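Local coordinates for zinc-type alcohol dehydrogenase-like protein YAHK (Escherichia coli, PDB 1UUF) that reduces a wide range of aldehydes to their alcohols as a zinc-dependent enzyme, with a strong preference for NADPH over NADH, at residues A[199-204]-A[261-266]; A[221-226]-A[240-245]. All coordinates share one frame; numbering follows the deposited sequence.

Overall arrangement
Both contacts belong to one six-stranded parallel sheet of the Rossmann-type domain, built outward from strand 197-201 on one side to 220-225 and then 241-244, and on the other to 258-263, 282-286 and 308-311. Contact 1 pairs the two central strands, 197-201 and 258-263, whereas contact 2 pairs 220-225 with 241-244, one of the two edge strands of the sheet within this chain. Their centres are about 9 Å apart, and strands 197-201 and 220-225 are direct neighbours. Along the chain contact 2 is nested within the loop that contact 1 closes. The glycine-rich turn of contact 1 is consistent with dinucleotide binding, as in related dehydrogenases.

Contact 1: residues A[199-204]-A[261-266]; sequences GVVGIG and ILNTVA
Val-201 O is gripped twice by Thr-264, through the backbone and through the side chain. Thr-264 N reaches it at 2.9 Å, lying in the carbonyl plane, while the hydroxyl OG1 donates to the same Val-201 O at 2.7 Å, tilted 18° from that plane. A chi1 of 73°, which sets OG1 between the backbone N and the carbonyl carbon of Thr-264, makes this double grip possible. The same OG1 accepts from a water that in turn accepts from Gly-204 N, so the threonine links the end of one strand to the turn after the other. Behind it the parallel ladder continues: Leu-262 N bonds to Gly-199 O at 2.7 Å and Val-201 N to Leu-262 O at 2.9 Å, both nearly straight.

Packing centres on Val-201, whose side chain crosses those of Ile-261, Asn-263 and Val-265 at a slant. Val-201 CG2 meets Ile-261 CG2 at 3.8 Å, while CG1 touches Val-265 CG2. Val-201 CB lies 3.7 Å from Asn-263 CG, the carboxamide carbon. An alanine in place of Asn-263 is likely to open a gap beside Val-201 CB and CG1, leaving that valine less firmly held. Phe-274 of helix 271-275 also touches Val-201, and Leu-206 of helix 205-216 touches Thr-264. At Gly-202 a side chain would run into Thr-264 OG1, and the backbone angles there also disfavour any CB.

Gly-202 and Gly-204 probably belong to a GxGxxG turn, which in related dehydrogenases lies against the dinucleotide; this is consistent with NADPH use here. The side chain of Thr-264 is about 12 Å from a bound zinc ion and about 11 Å from the side chains of Cys-60 and Cys-178, which bind the catalytic zinc. Two donors of Thr-264 on Val-201 O, and the water joining OG1 to Gly-204 N, thus fix the glycine turn to the end of strand 258-263.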
ATOM      1  N   GLY A 199      -4.120 -12.157   8.957  1.00  9.82           N
ATOM      2  CA  GLY A 199      -2.997 -12.391   9.837  1.00 10.02           C
ATOM      3  C   GLY A 199      -2.842 -11.245  10.811  1.00 10.67           C
ATOM      4  O   GLY A 199      -3.159 -10.096  10.498  1.00 10.81           O
ATOM      5  N   VAL A 200      -2.388 -11.563  12.014  1.00  9.96           N
ATOM      6  CA  VAL A 200      -2.153 -10.547  13.027  1.00 10.21           C
ATOM      7  C   VAL A 200      -0.742 -10.803  13.521  1.00 11.11           C
ATOM      8  O   VAL A 200      -0.448 -11.878  14.047  1.00 10.65           O
ATOM      9  CB  VAL A 200      -3.143 -10.653  14.200  1.00 10.41           C
ATOM     10  CG1 VAL A 200      -2.764  -9.647  15.287  1.00  9.39           C
ATOM     11  CG2 VAL A 200      -4.561 -10.371  13.709  1.00  9.01           C
ATOM     12  N   VAL A 201       0.136  -9.821  13.332  1.00  9.36           N
ATOM     13  CA  VAL A 201       1.522  -9.958  13.747  1.00 10.37           C
ATOM     14  C   VAL A 201       1.731  -9.266  15.084  1.00 11.00           C
ATOM     15  O   VAL A 201       1.439  -8.081  15.227  1.00 11.83           O
ATOM     16  CB  VAL A 201       2.485  -9.333  12.713  1.00 11.21           C
ATOM     17  CG1 VAL A 201       3.923  -9.648  13.092  1.00 12.12           C
ATOM     18  CG2 VAL A 201       2.172  -9.861  11.323  1.00 10.88           C
ATOM     19  N   GLY A 202       2.233 -10.016  16.062  1.00 12.18           N
ATOM     20  CA  GLY A 202       2.473  -9.448  17.376  1.00 13.88           C
ATOM     21  C   GLY A 202       1.415  -9.878  18.372  1.00 15.58           C
ATOM     22  O   GLY A 202       0.224  -9.865  18.064  1.00 14.76           O
ATOM     23  N   ILE A 203       1.850 -10.264  19.568  1.00 17.21           N
ATOM     24  CA  ILE A 203       0.923 -10.706  20.605  1.00 18.65           C
ATOM     25  C   ILE A 203       1.040  -9.827  21.850  1.00 19.67           C
ATOM     26  O   ILE A 203       1.178 -10.328  22.970  1.00 20.62           O
ATOM     27  CB  ILE A 203       1.194 -12.177  21.007  1.00 20.43           C
ATOM     28  CG1 ILE A 203       1.477 -13.026  19.765  1.00 22.03           C
ATOM     29  CG2 ILE A 203      -0.015 -12.746  21.745  1.00 21.18           C
ATOM     30  CD1 ILE A 203       0.306 -13.164  18.811  1.00 24.09           C
ATOM     31  N   GLY A 204       0.992  -8.515  21.646  1.00 17.40           N
ATOM     32  CA  GLY A 204       1.076  -7.581  22.753  1.00 16.30           C
ATOM     33  C   GLY A 204      -0.266  -6.908  22.974  1.00 15.05           C
ATOM     34  O   GLY A 204      -1.301  -7.494  22.673  1.00 14.90           O
ATOM     35  N   ILE A 261      -3.133  -8.557   6.266  1.00  8.65           N
ATOM     36  CA  ILE A 261      -2.266  -8.814   7.403  1.00  9.09           C
ATOM     37  C   ILE A 261      -2.150  -7.537   8.218  1.00  9.49           C
ATOM     38  O   ILE A 261      -1.761  -6.494   7.701  1.00  9.85           O
ATOM     39  CB  ILE A 261      -0.851  -9.257   6.976  1.00 10.67           C
ATOM     40  CG1 ILE A 261      -0.915 -10.648   6.338  1.00  8.53           C
ATOM     41  CG2 ILE A 261       0.066  -9.310   8.199  1.00 10.64           C
ATOM     42  CD1 ILE A 261       0.422 -11.166   5.858  1.00  9.60           C
ATOM     43  N   LEU A 262      -2.500  -7.633   9.495  1.00  8.38           N
ATOM     44  CA  LEU A 262      -2.422  -6.493  10.401  1.00  9.65           C
ATOM     45  C   LEU A 262      -1.151  -6.660  11.232  1.00 10.28           C
ATOM     46  O   LEU A 262      -1.061  -7.562  12.059  1.00 10.25           O
ATOM     47  CB  LEU A 262      -3.650  -6.474  11.317  1.00  9.16           C
ATOM     48  CG  LEU A 262      -3.716  -5.324  12.323  1.00 11.30           C
ATOM     49  CD1 LEU A 262      -3.825  -3.998  11.581  1.00 12.45           C
ATOM     50  CD2 LEU A 262      -4.908  -5.531  13.240  1.00 11.91           C
ATOM     51  N   ASN A 263      -0.161  -5.803  10.996  1.00  9.26           N
ATOM     52  CA  ASN A 263       1.100  -5.898  11.731  1.00  8.93           C
ATOM     53  C   ASN A 263       1.108  -4.884  12.874  1.00 11.07           C
ATOM     54  O   ASN A 263       1.127  -3.678  12.636  1.00 10.50           O
ATOM     55  CB  ASN A 263       2.268  -5.662  10.767  1.00  9.35           C
ATOM     56  CG  ASN A 263       3.605  -6.076  11.356  1.00 10.80           C
ATOM     57  OD1 ASN A 263       4.479  -6.591  10.649  1.00 16.20           O
ATOM     58  ND2 ASN A 263       3.774  -5.848  12.646  1.00 11.51           N
ATOM     59  N   THR A 264       1.091  -5.382  14.111  1.00 11.60           N
ATOM     60  CA  THR A 264       1.055  -4.523  15.294  1.00 12.95           C
ATOM     61  C   THR A 264       2.383  -4.368  16.031  1.00 15.38           C
ATOM     62  O   THR A 264       2.451  -3.669  17.045  1.00 15.65           O
ATOM     63  CB  THR A 264       0.026  -5.035  16.328  1.00 12.62           C
ATOM     64  OG1 THR A 264       0.527  -6.225  16.955  1.00 11.56           O
ATOM     65  CG2 THR A 264      -1.302  -5.343  15.652  1.00 13.09           C
ATOM     66  N   VAL A 265       3.431  -5.018  15.538  1.00 15.57           N
ATOM     67  CA  VAL A 265       4.738  -4.935  16.186  1.00 18.96           C
ATOM     68  C   VAL A 265       5.309  -3.518  16.111  1.00 20.82           C
ATOM     69  O   VAL A 265       5.252  -2.869  15.068  1.00 19.98           O
ATOM     70  CB  VAL A 265       5.742  -5.924  15.547  1.00 19.58           C
ATOM     71  CG1 VAL A 265       7.096  -5.824  16.239  1.00 21.52           C
ATOM     72  CG2 VAL A 265       5.206  -7.339  15.653  1.00 20.25           C
ATOM     73  N   ALA A 266       5.861  -3.051  17.229  1.00 23.16           N
ATOM     74  CA  ALA A 266       6.442  -1.716  17.315  1.00 26.58           C
ATOM     75  C   ALA A 266       7.566  -1.532  16.303  1.00 28.65           C
ATOM     76  O   ALA A 266       7.557  -0.585  15.514  1.00 31.39           O
ATOM     77  CB  ALA A 266       6.963  -1.469  18.726  1.00 27.54           C
TER
HETATM   78  O   HOH W   1       1.124  -6.321  19.658  1.00 15.36           O

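Contact 2: residues A[221-226]-A[240-245]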
ATOM      1  N   VAL A 221      -8.286 -16.476  11.409  1.00 10.60           N
ATOM      2  CA  VAL A 221      -7.151 -15.732  11.942  1.00 11.53           C
ATOM      3  C   VAL A 221      -5.867 -16.508  12.202  1.00 11.89           C
ATOM      4  O   VAL A 221      -5.878 -17.544  12.858  1.00 12.94           O
ATOM      5  CB  VAL A 221      -7.559 -15.041  13.259  1.00 12.38           C
ATOM      6  CG1 VAL A 221      -6.412 -14.187  13.790  1.00 13.79           C
ATOM      7  CG2 VAL A 221      -8.800 -14.196  13.029  1.00 13.41           C
ATOM      8  N   VAL A 222      -4.762 -15.984  11.679  1.00 10.56           N
ATOM      9  CA  VAL A 222      -3.452 -16.585  11.887  1.00 11.67           C
ATOM     10  C   VAL A 222      -2.617 -15.568  12.657  1.00 11.96           C
ATOM     11  O   VAL A 222      -2.417 -14.444  12.192  1.00 11.58           O
ATOM     12  CB  VAL A 222      -2.737 -16.897  10.559  1.00 11.69           C
ATOM     13  CG1 VAL A 222      -1.375 -17.525  10.846  1.00 13.09           C
ATOM     14  CG2 VAL A 222      -3.586 -17.842   9.720  1.00 12.92           C
ATOM     15  N   ALA A 223      -2.158 -15.952  13.844  1.00  9.67           N
ATOM     16  CA  ALA A 223      -1.339 -15.063  14.653  1.00  9.47           C
ATOM     17  C   ALA A 223       0.124 -15.393  14.429  1.00 10.19           C
ATOM     18  O   ALA A 223       0.487 -16.560  14.311  1.00 10.51           O
ATOM     19  CB  ALA A 223      -1.685 -15.221  16.129  1.00 10.30           C
ATOM     20  N   PHE A 224       0.958 -14.358  14.373  1.00 10.57           N
ATOM     21  CA  PHE A 224       2.390 -14.533  14.174  1.00 10.32           C
ATOM     22  C   PHE A 224       3.164 -14.047  15.394  1.00 12.33           C
ATOM     23  O   PHE A 224       2.940 -12.938  15.885  1.00 12.13           O
ATOM     24  CB  PHE A 224       2.872 -13.748  12.948  1.00 10.00           C
ATOM     25  CG  PHE A 224       2.303 -14.234  11.650  1.00  9.91           C
ATOM     26  CD1 PHE A 224       1.030 -13.852  11.241  1.00 10.64           C
ATOM     27  CD2 PHE A 224       3.044 -15.078  10.832  1.00 10.71           C
ATOM     28  CE1 PHE A 224       0.502 -14.306  10.030  1.00 10.70           C
ATOM     29  CE2 PHE A 224       2.526 -15.539   9.619  1.00 10.74           C
ATOM     30  CZ  PHE A 224       1.254 -15.151   9.219  1.00 12.15           C
ATOM     31  N   THR A 225       4.081 -14.879  15.874  1.00 11.42           N
ATOM     32  CA  THR A 225       4.906 -14.526  17.023  1.00 16.05           C
ATOM     33  C   THR A 225       6.355 -14.831  16.664  1.00 15.57           C
ATOM     34  O   THR A 225       6.613 -15.563  15.717  1.00 15.83           O
ATOM     35  CB  THR A 225       4.532 -15.356  18.260  1.00 18.72           C
ATOM     36  OG1 THR A 225       5.292 -14.903  19.385  1.00 23.55           O
ATOM     37  CG2 THR A 225       4.831 -16.829  18.015  1.00 19.33           C
ATOM     38  N   THR A 226       7.295 -14.270  17.418  1.00 19.16           N
ATOM     39  CA  THR A 226       8.711 -14.509  17.159  1.00 21.24           C
ATOM     40  C   THR A 226       9.307 -15.497  18.160  1.00 24.32           C
ATOM     41  O   THR A 226      10.505 -15.778  18.125  1.00 24.60           O
ATOM     42  CB  THR A 226       9.521 -13.198  17.217  1.00 23.16           C
ATOM     43  OG1 THR A 226       9.269 -12.532  18.459  1.00 22.72           O
ATOM     44  CG2 THR A 226       9.134 -12.282  16.066  1.00 22.95           C
ATOM     45  N   ASP A 240      -6.918 -19.059  15.007  1.00 14.53           N
ATOM     46  CA  ASP A 240      -7.219 -20.390  14.490  1.00 16.12           C
ATOM     47  C   ASP A 240      -5.920 -21.133  14.225  1.00 15.88           C
ATOM     48  O   ASP A 240      -5.862 -22.361  14.314  1.00 15.43           O
ATOM     49  CB  ASP A 240      -8.030 -20.290  13.199  1.00 17.43           C
ATOM     50  CG  ASP A 240      -9.380 -19.650  13.417  1.00 21.42           C
ATOM     51  OD1 ASP A 240     -10.180 -20.210  14.196  1.00 21.91           O
ATOM     52  OD2 ASP A 240      -9.641 -18.587  12.818  1.00 21.06           O
ATOM     53  N   GLU A 241      -4.883 -20.373  13.888  1.00 13.62           N
ATOM     54  CA  GLU A 241      -3.561 -20.930  13.616  1.00 14.63           C
ATOM     55  C   GLU A 241      -2.516 -19.973  14.167  1.00 13.98           C
ATOM     56  O   GLU A 241      -2.768 -18.775  14.294  1.00 10.84           O
ATOM     57  CB  GLU A 241      -3.325 -21.086  12.112  1.00 16.42           C
ATOM     58  CG  GLU A 241      -4.182 -22.129  11.414  1.00 20.17           C
ATOM     59  CD  GLU A 241      -3.845 -22.244   9.936  1.00 23.11           C
ATOM     60  OE1 GLU A 241      -4.285 -21.384   9.143  1.00 23.01           O
ATOM     61  OE2 GLU A 241      -3.122 -23.191   9.568  1.00 24.57           O
ATOM     62  N   VAL A 242      -1.347 -20.508  14.493  1.00 13.03           N
ATOM     63  CA  VAL A 242      -0.258 -19.693  15.004  1.00 13.09           C
ATOM     64  C   VAL A 242       1.018 -20.049  14.260  1.00 14.54           C
ATOM     65  O   VAL A 242       1.287 -21.222  13.980  1.00 15.02           O
ATOM     66  CB  VAL A 242      -0.040 -19.905  16.519  1.00 12.66           C
ATOM     67  CG1 VAL A 242       1.116 -19.046  16.998  1.00 14.31           C
ATOM     68  CG2 VAL A 242      -1.304 -19.538  17.278  1.00 14.16           C
ATOM     69  N   VAL A 243       1.790 -19.027  13.921  1.00 12.66           N
ATOM     70  CA  VAL A 243       3.041 -19.222  13.210  1.00 13.67           C
ATOM     71  C   VAL A 243       4.188 -18.504  13.906  1.00 14.23           C
ATOM     72  O   VAL A 243       4.049 -17.356  14.328  1.00 14.31           O
ATOM     73  CB  VAL A 243       2.940 -18.692  11.762  1.00 14.11           C
ATOM     74  CG1 VAL A 243       4.307 -18.743  11.082  1.00 15.53           C
ATOM     75  CG2 VAL A 243       1.934 -19.517  10.976  1.00 15.94           C
ATOM     76  N   ASN A 244       5.314 -19.194  14.055  1.00 13.77           N
ATOM     77  CA  ASN A 244       6.496 -18.578  14.643  1.00 15.07           C
ATOM     78  C   ASN A 244       7.188 -18.019  13.410  1.00 15.66           C
ATOM     79  O   ASN A 244       7.730 -18.776  12.605  1.00 17.18           O
ATOM     80  CB  ASN A 244       7.401 -19.616  15.304  1.00 16.34           C
ATOM     81  CG  ASN A 244       8.613 -18.987  15.961  1.00 17.16           C
ATOM     82  OD1 ASN A 244       9.207 -18.051  15.423  1.00 17.93           O
ATOM     83  ND2 ASN A 244       8.991 -19.500  17.125  1.00 19.31           N
ATOM     84  N   SER A 245       7.160 -16.701  13.253  1.00 15.79           N
ATOM     85  CA  SER A 245       7.744 -16.069  12.079  1.00 15.30           C
ATOM     86  C   SER A 245       9.238 -16.312  11.888  1.00 17.26           C
ATOM     87  O   SER A 245       9.788 -15.983  10.835  1.00 19.47           O
ATOM     88  CB  SER A 245       7.457 -14.563  12.093  1.00 15.20           C
ATOM     89  OG  SER A 245       7.965 -13.945  13.258  1.00 16.97           O
TER
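Asp-240 and Val-221 open the pairing with a reciprocal exchange. Asp-240 OD2 takes Val-221 N at 2.9 Å on its anti lone pair, and Val-221 O receives both Asp-240 N and Glu-241 N. The carboxylate thus supplies an acceptor just ahead of the regular parallel ladder. Glu-241 O accepts Ala-223 N, and its side chain lies against Val-222, with OE1 3.7 Å from Val-222 CG2. Val-242 faces the other side of the sheet, its CG1 3.7 Å from Ala-223 O.

Val-243 makes the main hydrophobic contact. Its N reaches Ala-223 O at 2.8 Å, nearly along the C=O axis, and its O accepts Thr-225 N. Val-243 CB comes obliquely to within 3.7 Å of Phe-224 CD2, and CG1, anti to the backbone N (chi1 173°), lies beside the same ring; Val-243 CG2 turns instead to Val-222 CG1 at 3.9 Å. The amide of Asn-244 leans back over the end of 221-226, with OD1 3.7 Å from Thr-226 C, yet its hydrogen bonds go beyond the segments: OD1 accepts from Arg-246 N and ND2 donates to Glu-228 OE2. Ser-245 N closes the ladder on Thr-225 O at 2.8 Å.

The pair completes the beta-alpha-beta unit of strand 220-225, helix 231-237 and strand 241-244. Ala-234 of that helix covers Ala-223 and Val-242, whereas Met-251 of helix 248-252 packs on Phe-224 and Val-243, and strand 197-201 flanks strand 220-225 beyond.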